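Local coordinates for probable transcriptional regulatory protein aq_1575 (Aquifex aeolicus, PDB 1LFP), which probably binds DNA and regulates transcription, at residues Ile219-Leu222 / Asn223-Glu227. Sequence-based numbering, arbitrary orientation.
Sequences IKLL and NALEE
Leu-225 packs against Leu-221 one turn earlier in the last two turns of helix 212-226, the helix of a beta-alpha-beta unit that links strands 207-208 and 231-239. The side chain of Leu-225 runs beside that of Leu-221 and points the same way; its CB lies 3.6 Å from Leu-222 O. Its CG, anti to its own carbonyl carbon (chi1 -66°), passes 3.4 Å from Leu-221 O, and CD1 then reaches Leu-221 CD2 at 3.6 Å. The same CD1 approaches Leu-222 CD2 more loosely, at 4.4 Å. Branched, apolar leucine suits this buried face: Leu-225 and Leu-221 both touch Val-116 of helix 106-119, while Leu-222 lies on Val-234, Ala-236 and Phe-238 of strand 231-239. Ala-224, whose small methyl also rests on Val-116, sets its CB 3.2 Å from Lys-220 O. Toward the C-terminal end, Glu-226 OE2 forms a salt bridge with Lys-27 NZ; at this partly exposed position a charged side chain can reach a partner outside the apolar core. Leu-221 and Leu-225 are also joined through the backbone, where Leu-225 N donates to Leu-221 O at 2.9 Å.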
ATOM      1  N   ILE A 219      13.031  -1.946  10.457  1.00 23.46           N
ATOM      2  CA  ILE A 219      12.896  -0.926   9.419  1.00 24.76           C
ATOM      3  C   ILE A 219      13.665  -1.250   8.150  1.00 25.02           C
ATOM      4  O   ILE A 219      13.187  -0.994   7.057  1.00 24.99           O
ATOM      5  CB  ILE A 219      13.337   0.483   9.947  1.00 35.03           C
ATOM      6  CG1 ILE A 219      12.423   0.922  11.089  1.00 38.49           C
ATOM      7  CG2 ILE A 219      13.296   1.495   8.833  1.00 37.07           C
ATOM      8  CD1 ILE A 219      12.796   2.258  11.702  1.00 38.49           C
ATOM      9  N   LYS A 220      14.862  -1.807   8.272  1.00 26.78           N
ATOM     10  CA  LYS A 220      15.616  -2.145   7.075  1.00 26.58           C
ATOM     11  C   LYS A 220      14.922  -3.267   6.312  1.00 23.56           C
ATOM     12  O   LYS A 220      14.915  -3.307   5.079  1.00 24.17           O
ATOM     13  CB  LYS A 220      17.037  -2.566   7.446  1.00 37.99           C
ATOM     14  CG  LYS A 220      17.953  -1.391   7.777  1.00 43.91           C
ATOM     15  CD  LYS A 220      19.401  -1.849   7.926  1.00 46.42           C
ATOM     16  CE  LYS A 220      20.344  -0.671   8.122  1.00 50.88           C
ATOM     17  NZ  LYS A 220      19.916   0.175   9.270  1.00 53.42           N
ATOM     18  N   LEU A 221      14.341  -4.186   7.053  1.00 22.89           N
ATOM     19  CA  LEU A 221      13.656  -5.301   6.428  1.00 22.01           C
ATOM     20  C   LEU A 221      12.492  -4.772   5.601  1.00 21.02           C
ATOM     21  O   LEU A 221      12.358  -5.111   4.424  1.00 22.38           O
ATOM     22  CB  LEU A 221      13.147  -6.257   7.512  1.00 22.17           C
ATOM     23  CG  LEU A 221      13.047  -7.718   7.126  1.00 26.70           C
ATOM     24  CD1 LEU A 221      12.797  -8.549   8.387  1.00 25.12           C
ATOM     25  CD2 LEU A 221      11.939  -7.905   6.109  1.00 25.13           C
ATOM     26  N   LEU A 222      11.666  -3.944   6.228  1.00 21.90           N
ATOM     27  CA  LEU A 222      10.498  -3.371   5.574  1.00 21.34           C
ATOM     28  C   LEU A 222      10.916  -2.562   4.350  1.00 22.05           C
ATOM     29  O   LEU A 222      10.294  -2.668   3.299  1.00 21.96           O
ATOM     30  CB  LEU A 222       9.714  -2.496   6.557  1.00 20.03           C
ATOM     31  CG  LEU A 222       9.205  -3.191   7.834  1.00 20.32           C
ATOM     32  CD1 LEU A 222       8.204  -2.310   8.565  1.00 21.53           C
ATOM     33  CD2 LEU A 222       8.528  -4.547   7.414  1.00 22.88           C
ATOM     34  N   ASN A 223      11.966  -1.749   4.499  1.00 22.55           N
ATOM     35  CA  ASN A 223      12.468  -0.941   3.385  1.00 22.81           C
ATOM     36  C   ASN A 223      12.943  -1.846   2.248  1.00 22.97           C
ATOM     37  O   ASN A 223      12.748  -1.525   1.076  1.00 25.08           O
ATOM     38  CB  ASN A 223      13.677  -0.107   3.811  1.00 29.24           C
ATOM     39  CG  ASN A 223      13.315   1.057   4.687  1.00 29.61           C
ATOM     40  OD1 ASN A 223      14.179   1.607   5.385  1.00 35.90           O
ATOM     41  ND2 ASN A 223      12.047   1.458   4.663  1.00 30.66           N
ATOM     42  N   ALA A 224      13.574  -2.964   2.606  1.00 22.54           N
ATOM     43  CA  ALA A 224      14.096  -3.891   1.618  1.00 24.91           C
ATOM     44  C   ALA A 224      12.925  -4.521   0.861  1.00 26.81           C
ATOM     45  O   ALA A 224      12.979  -4.684  -0.367  1.00 28.41           O
ATOM     46  CB  ALA A 224      14.963  -4.950   2.303  1.00 19.56           C
ATOM     47  N   LEU A 225      11.849  -4.860   1.571  1.00 24.77           N
ATOM     48  CA  LEU A 225      10.699  -5.439   0.872  1.00 26.81           C
ATOM     49  C   LEU A 225      10.090  -4.431  -0.108  1.00 30.08           C
ATOM     50  O   LEU A 225       9.638  -4.789  -1.201  1.00 28.08           O
ATOM     51  CB  LEU A 225       9.639  -5.891   1.875  1.00 26.33           C
ATOM     52  CG  LEU A 225      10.088  -7.054   2.762  1.00 24.78           C
ATOM     53  CD1 LEU A 225       9.155  -7.148   3.967  1.00 23.81           C
ATOM     54  CD2 LEU A 225      10.082  -8.363   1.948  1.00 21.75           C
ATOM     55  N   GLU A 226      10.083  -3.167   0.290  1.00 28.46           N
ATOM     56  CA  GLU A 226       9.527  -2.110  -0.548  1.00 33.31           C
ATOM     57  C   GLU A 226      10.333  -1.951  -1.840  1.00 33.43           C
ATOM     58  O   GLU A 226       9.798  -1.541  -2.879  1.00 35.23           O
ATOM     59  CB  GLU A 226       9.525  -0.786   0.233  1.00 48.94           C
ATOM     60  CG  GLU A 226       8.785   0.342  -0.465  1.00 54.72           C
ATOM     61  CD  GLU A 226       7.302   0.060  -0.579  1.00 56.77           C
ATOM     62  OE1 GLU A 226       6.624   0.038   0.474  1.00 58.16           O
ATOM     63  OE2 GLU A 226       6.820  -0.148  -1.716  1.00 58.21           O
ATOM     64  N   GLU A 227      11.614  -2.295  -1.793  1.00 49.20           N
ATOM     65  CA  GLU A 227      12.457  -2.150  -2.969  1.00 48.92           C
ATOM     66  C   GLU A 227      12.264  -3.215  -4.034  1.00 48.49           C
ATOM     67  O   GLU A 227      12.938  -3.192  -5.066  1.00 49.31           O
ATOM     68  CB  GLU A 227      13.930  -2.071  -2.561  1.00 46.39           C
ATOM     69  CG  GLU A 227      14.267  -0.764  -1.847  1.00 50.94           C
ATOM     70  CD  GLU A 227      13.948   0.461  -2.694  1.00 53.07           C
ATOM     71  OE1 GLU A 227      14.577   0.629  -3.763  1.00 54.09           O
ATOM     72  OE2 GLU A 227      13.066   1.254  -2.293  1.00 54.90           O
TER